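Local atomic coordinates of carbonic anhydrase (Porphyridium purpureum, PDB entry 1DDZ), a protein that probably catalyses the reversible hydration of carbon dioxide to hydrogencarbonate and a proton, as a zinc-dependent carbonic anhydrase of the beta class. Residues G129-G134 against R178-N183; L324-A329 against V379-H384. One frame throughout, in Å; residues are numbered along the deposited sequence.

Interaction 1. Residues G129-G134 against R178-N183; sequences GHYGCG and RLIELN. With ZN (zinc ion), chain C.
Ile180 and Glu181, neighbours on helix 172-193, meet the loop that carries two zinc ligands. The branches of Ile180 divide the work: CG2 sits 3.5 Å from His130 O, while CD1 reaches Gly132 N at 3.5 Å and Cys133 CB at 3.9 Å. Beside it, Tyr131 OH donates to the anti lone pair of Glu181 OE2 over 2.6 Å, with the ring and carboxylate planes 71° apart. The other carboxylate oxygen, OE1, lies in the guanidinium plane of Arg178 and is held in a salt bridge by NE and NH2 (2.9 Å from NH2), and Gly284 N also bonds to OE2.

The loop itself is a type II turn from His130 to Cys133, with Gly132 at positive phi. It presents His130 NE2 to the zinc ion at 2.0 Å and Cys133 SG at 2.3 Å; Cys74 and Asp76 complete the site. The CA-CB bond of His130 leads away from the helix, and chi1 of 62° sets the ring so that NE2 meets the metal. Ile180 thus packs against the backbone of the zinc-binding turn and Cys133 CB, while the buried Glu181 carboxylate, bonded by tyrosine, arginine and a backbone N-H, probably stays ionised.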
loop_
_atom_site.group_PDB
_atom_site.type_symbol
_atom_site.label_atom_id
_atom_site.label_comp_id
_atom_site.label_asym_id
_atom_site.label_seq_id
_atom_site.Cartn_x
_atom_site.Cartn_y
_atom_site.Cartn_z
ATOM N N GLY A 129 16.116 14.530 1.333
ATOM C CA GLY A 129 15.221 15.280 0.485
ATOM C C GLY A 129 16.106 16.229 -0.284
ATOM O O GLY A 129 17.290 16.353 0.039
ATOM N N HIS A 130 15.550 16.951 -1.248
ATOM C CA HIS A 130 16.341 17.878 -2.033
ATOM C C HIS A 130 15.496 19.103 -2.377
ATOM O O HIS A 130 14.311 18.989 -2.649
ATOM C CB HIS A 130 16.854 17.187 -3.305
ATOM C CG HIS A 130 15.762 16.717 -4.223
ATOM N ND1 HIS A 130 15.655 17.150 -5.523
ATOM C CD2 HIS A 130 14.708 15.887 -4.019
ATOM C CE1 HIS A 130 14.584 16.614 -6.077
ATOM N NE2 HIS A 130 13.983 15.842 -5.186
ATOM N N TYR A 131 16.112 20.280 -2.354
ATOM C CA TYR A 131 15.406 21.520 -2.664
ATOM C C TYR A 131 14.936 21.478 -4.108
ATOM O O TYR A 131 15.579 20.846 -4.938
ATOM C CB TYR A 131 16.302 22.733 -2.400
ATOM C CG TYR A 131 16.646 22.890 -0.936
ATOM C CD1 TYR A 131 17.963 22.925 -0.517
ATOM C CD2 TYR A 131 15.644 22.973 0.032
ATOM C CE1 TYR A 131 18.280 23.034 0.826
ATOM C CE2 TYR A 131 15.950 23.085 1.390
ATOM C CZ TYR A 131 17.269 23.115 1.775
ATOM O OH TYR A 131 17.595 23.220 3.110
ATOM N N GLY A 132 13.778 22.082 -4.377
ATOM C CA GLY A 132 13.222 22.073 -5.726
ATOM C C GLY A 132 12.505 20.774 -6.107
ATOM O O GLY A 132 12.049 20.617 -7.240
ATOM N N CYS A 133 12.357 19.864 -5.148
ATOM C CA CYS A 133 11.686 18.593 -5.374
ATOM C C CYS A 133 10.365 18.724 -6.133
ATOM O O CYS A 133 9.422 19.320 -5.619
ATOM C CB CYS A 133 11.433 17.915 -4.032
ATOM S SG CYS A 133 10.654 16.299 -4.136
ATOM N N GLY A 134 10.308 18.139 -7.340
ATOM C CA GLY A 134 9.101 18.157 -8.156
ATOM C C GLY A 134 7.894 17.549 -7.457
ATOM O O GLY A 134 6.766 17.988 -7.668
ATOM N N ARG A 178 11.100 25.255 3.075
ATOM C CA ARG A 178 10.687 24.817 4.395
ATOM C C ARG A 178 9.797 23.551 4.382
ATOM O O ARG A 178 9.933 22.709 5.267
ATOM C CB ARG A 178 10.026 25.963 5.171
ATOM C CG ARG A 178 9.491 25.542 6.526
ATOM C CD ARG A 178 10.356 25.944 7.692
ATOM N NE ARG A 178 11.796 25.749 7.526
ATOM C CZ ARG A 178 12.698 26.415 8.245
ATOM N NH1 ARG A 178 12.289 27.284 9.159
ATOM N NH2 ARG A 178 13.994 26.284 8.002
ATOM N N LEU A 179 8.892 23.411 3.405
ATOM C CA LEU A 179 8.036 22.203 3.303
ATOM C C LEU A 179 8.956 20.971 3.071
ATOM O O LEU A 179 8.771 19.935 3.677
ATOM C CB LEU A 179 7.095 22.290 2.088
ATOM C CG LEU A 179 5.679 21.707 2.040
ATOM C CD1 LEU A 179 5.384 21.241 0.658
ATOM C CD2 LEU A 179 5.427 20.609 3.027
ATOM N N ILE A 180 9.929 21.114 2.175
ATOM C CA ILE A 180 10.859 20.051 1.851
ATOM C C ILE A 180 11.619 19.629 3.097
ATOM O O ILE A 180 11.697 18.447 3.404
ATOM C CB ILE A 180 11.771 20.474 0.692
ATOM C CG1 ILE A 180 10.935 20.484 -0.592
ATOM C CG2 ILE A 180 13.000 19.524 0.562
ATOM C CD1 ILE A 180 11.611 21.143 -1.787
ATOM N N GLU A 181 12.069 20.596 3.886
ATOM C CA GLU A 181 12.789 20.299 5.132
ATOM C C GLU A 181 11.880 19.634 6.168
ATOM O O GLU A 181 12.269 18.692 6.858
ATOM C CB GLU A 181 13.388 21.583 5.704
ATOM C CG GLU A 181 14.413 22.202 4.788
ATOM C CD GLU A 181 14.691 23.665 5.092
ATOM O OE1 GLU A 181 13.942 24.274 5.878
ATOM O OE2 GLU A 181 15.647 24.224 4.516
ATOM N N LEU A 182 10.661 20.131 6.286
ATOM C CA LEU A 182 9.708 19.561 7.222
ATOM C C LEU A 182 9.297 18.164 6.725
ATOM O O LEU A 182 9.038 17.261 7.533
ATOM C CB LEU A 182 8.481 20.481 7.350
ATOM C CG LEU A 182 8.737 21.748 8.180
ATOM C CD1 LEU A 182 7.581 22.751 8.034
ATOM C CD2 LEU A 182 8.946 21.362 9.645
ATOM N N ASN A 183 9.216 17.987 5.405
ATOM C CA ASN A 183 8.866 16.680 4.847
ATOM C C ASN A 183 9.932 15.651 5.298
ATOM O O ASN A 183 9.605 14.619 5.874
ATOM C CB ASN A 183 8.774 16.739 3.314
ATOM C CG ASN A 183 8.309 15.406 2.696
ATOM O OD1 ASN A 183 7.318 14.828 3.134
ATOM N ND2 ASN A 183 9.043 14.913 1.710
HETATM ZN ZN ZN C . 12.068 15.360 -5.718
#

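Interaction 2. Residues L324-A329 against V379-H384; sequences LWIGCA and VVVCGH. With ZN (zinc ion), chain D.
Val380 O accepts the amide of Ile326 at 2.8 Å, with a nearly straight N-H...O angle of 176°, and also receives a CA-H...O contact from Trp325. Val380 N in turn donates to Leu324 O, and Cys382 N to Ile326 O at 2.9 Å, so the two strands are stitched in parallel, their short axes 4.8 Å apart and 14° from alignment. Past Gly327 the pairing opens: a water takes the N-H of Cys328 and gives a hydrogen bond to Cys382 O, filling the place of the next direct rung.

On one face of the sheet, Trp325 swings its indole across the neighbouring strand, CG anti to the backbone N (chi1 -173°). Val380 CG1 lies over the six-membered ring, 4.0 Å from its centroid, in a CH-pi contact offset toward the rim. Cys382 comes in obliquely at the same ring, its CB 3.4 Å from Trp325 CZ2 and its SG making an oblique sulfur-aromatic contact. The other face is aliphatic: Val379 CG1 touches both Leu324 CD1 and Ile326 CD1, each at 3.9 Å, and helix 361-373 packs onto Leu324 and Ile326.

Farther along, Cys328 and His384 turn their side chains to one zinc ion. Cys328 SG binds it at 2.3 Å and His384 NE2 at 2.0 Å, the sulfur lying at the edge of the imidazole, near its plane. Two ligands from neighbouring parallel strands of an alpha-beta-alpha fold, with Asp330 and Cys387 just beyond them in sequence, make up the Cys-Asp-His-Cys zinc site of this beta-class carbonic anhydrase.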
loop_
_atom_site.group_PDB
_atom_site.type_symbol
_atom_site.label_atom_id
_atom_site.label_comp_id
_atom_site.label_asym_id
_atom_site.label_seq_id
_atom_site.Cartn_x
_atom_site.Cartn_y
_atom_site.Cartn_z
ATOM N N LEU A 324 12.798 6.423 -17.253
ATOM C CA LEU A 324 12.441 6.026 -15.920
ATOM C C LEU A 324 13.213 4.717 -15.809
ATOM O O LEU A 324 13.110 3.851 -16.694
ATOM C CB LEU A 324 10.953 5.705 -15.811
ATOM C CG LEU A 324 10.233 5.633 -14.444
ATOM C CD1 LEU A 324 9.170 4.578 -14.515
ATOM C CD2 LEU A 324 11.120 5.408 -13.251
ATOM N N TRP A 325 13.974 4.583 -14.731
ATOM C CA TRP A 325 14.730 3.382 -14.468
ATOM C C TRP A 325 14.168 2.785 -13.185
ATOM O O TRP A 325 14.095 3.485 -12.175
ATOM C CB TRP A 325 16.197 3.737 -14.259
ATOM C CG TRP A 325 17.089 2.554 -14.134
ATOM C CD1 TRP A 325 17.274 1.765 -13.029
ATOM C CD2 TRP A 325 17.986 2.058 -15.134
ATOM N NE1 TRP A 325 18.244 0.821 -13.282
ATOM C CE2 TRP A 325 18.696 0.984 -14.565
ATOM C CE3 TRP A 325 18.258 2.425 -16.457
ATOM C CZ2 TRP A 325 19.674 0.273 -15.274
ATOM C CZ3 TRP A 325 19.226 1.716 -17.160
ATOM C CH2 TRP A 325 19.922 0.652 -16.564
ATOM N N ILE A 326 13.710 1.531 -13.237
ATOM C CA ILE A 326 13.200 0.826 -12.068
ATOM C C ILE A 326 14.227 -0.263 -11.741
ATOM O O ILE A 326 14.363 -1.238 -12.484
ATOM C CB ILE A 326 11.846 0.191 -12.347
ATOM C CG1 ILE A 326 10.871 1.293 -12.765
ATOM C CG2 ILE A 326 11.383 -0.601 -11.111
ATOM C CD1 ILE A 326 9.616 0.817 -13.476
ATOM N N GLY A 327 14.973 -0.080 -10.656
ATOM C CA GLY A 327 16.001 -1.027 -10.292
ATOM C C GLY A 327 15.877 -1.569 -8.898
ATOM O O GLY A 327 14.904 -1.279 -8.196
ATOM N N CYS A 328 16.851 -2.374 -8.494
ATOM C CA CYS A 328 16.839 -2.989 -7.181
ATOM C C CYS A 328 17.565 -2.156 -6.143
ATOM O O CYS A 328 18.597 -1.568 -6.438
ATOM C CB CYS A 328 17.471 -4.381 -7.251
ATOM S SG CYS A 328 17.444 -5.231 -5.634
ATOM N N ALA A 329 17.083 -2.179 -4.910
ATOM C CA ALA A 329 17.697 -1.421 -3.830
ATOM C C ALA A 329 19.164 -1.788 -3.580
ATOM O O ALA A 329 19.879 -1.039 -2.943
ATOM C CB ALA A 329 16.873 -1.509 -2.580
ATOM N N VAL A 379 11.016 3.224 -20.419
ATOM C CA VAL A 379 10.920 2.782 -19.047
ATOM C C VAL A 379 11.791 1.539 -19.051
ATOM O O VAL A 379 11.565 0.635 -19.868
ATOM C CB VAL A 379 9.485 2.415 -18.636
ATOM C CG1 VAL A 379 9.484 1.776 -17.252
ATOM C CG2 VAL A 379 8.602 3.678 -18.630
ATOM N N VAL A 380 12.816 1.522 -18.206
ATOM C CA VAL A 380 13.717 0.381 -18.116
ATOM C C VAL A 380 13.577 -0.362 -16.792
ATOM O O VAL A 380 13.630 0.267 -15.744
ATOM C CB VAL A 380 15.201 0.840 -18.261
ATOM C CG1 VAL A 380 16.160 -0.350 -18.100
ATOM C CG2 VAL A 380 15.422 1.514 -19.609
ATOM N N VAL A 381 13.305 -1.667 -16.831
ATOM C CA VAL A 381 13.242 -2.473 -15.603
ATOM C C VAL A 381 14.593 -3.201 -15.579
ATOM O O VAL A 381 14.917 -3.968 -16.499
ATOM C CB VAL A 381 12.078 -3.528 -15.577
ATOM C CG1 VAL A 381 12.179 -4.392 -14.326
ATOM C CG2 VAL A 381 10.712 -2.839 -15.600
ATOM N N CYS A 382 15.394 -2.924 -14.552
ATOM C CA CYS A 382 16.709 -3.524 -14.445
ATOM C C CYS A 382 16.891 -4.436 -13.251
ATOM O O CYS A 382 16.646 -4.043 -12.109
ATOM C CB CYS A 382 17.774 -2.441 -14.401
ATOM S SG CYS A 382 19.483 -3.075 -14.386
ATOM N N GLY A 383 17.226 -5.687 -13.544
ATOM C CA GLY A 383 17.502 -6.654 -12.494
ATOM C C GLY A 383 19.016 -6.846 -12.490
ATOM O O GLY A 383 19.701 -6.275 -13.334
ATOM N N HIS A 384 19.561 -7.639 -11.579
ATOM C CA HIS A 384 21.013 -7.852 -11.544
ATOM C C HIS A 384 21.324 -9.262 -11.056
ATOM O O HIS A 384 20.628 -9.787 -10.178
ATOM C CB HIS A 384 21.751 -6.764 -10.696
ATOM C CG HIS A 384 21.334 -6.704 -9.253
ATOM N ND1 HIS A 384 22.193 -7.002 -8.224
ATOM C CD2 HIS A 384 20.138 -6.432 -8.675
ATOM C CE1 HIS A 384 21.547 -6.930 -7.075
ATOM N NE2 HIS A 384 20.292 -6.588 -7.314
HETATM ZN ZN ZN D . 19.020 -6.931 -5.791
HETATM O O HOH W 1 18.804 -3.380 -10.501
#

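Overall arrangement
The two contacts lie in different carbonic anhydrase regions of one chain, interaction 1 within residues 69-221 and interaction 2 within 323-475, and both segments of interaction 1 precede those of interaction 2 in the sequence. Their centres are about 25 Å apart, their nearest atoms about 13 Å, and they do not touch. Each belongs to its own five-stranded mixed sheet with strand order 2-1-3-4-5 and its own zinc ion. Strand 124-130 occupies in the first sheet the place that strand 378-384 has in the second; interaction 1 sets the turn after strand 124-130 against helix 172-193, while interaction 2 pairs strands 323-328 and 378-384, neighbours inside the sheet. One polypeptide therefore holds two similarly built zinc sites.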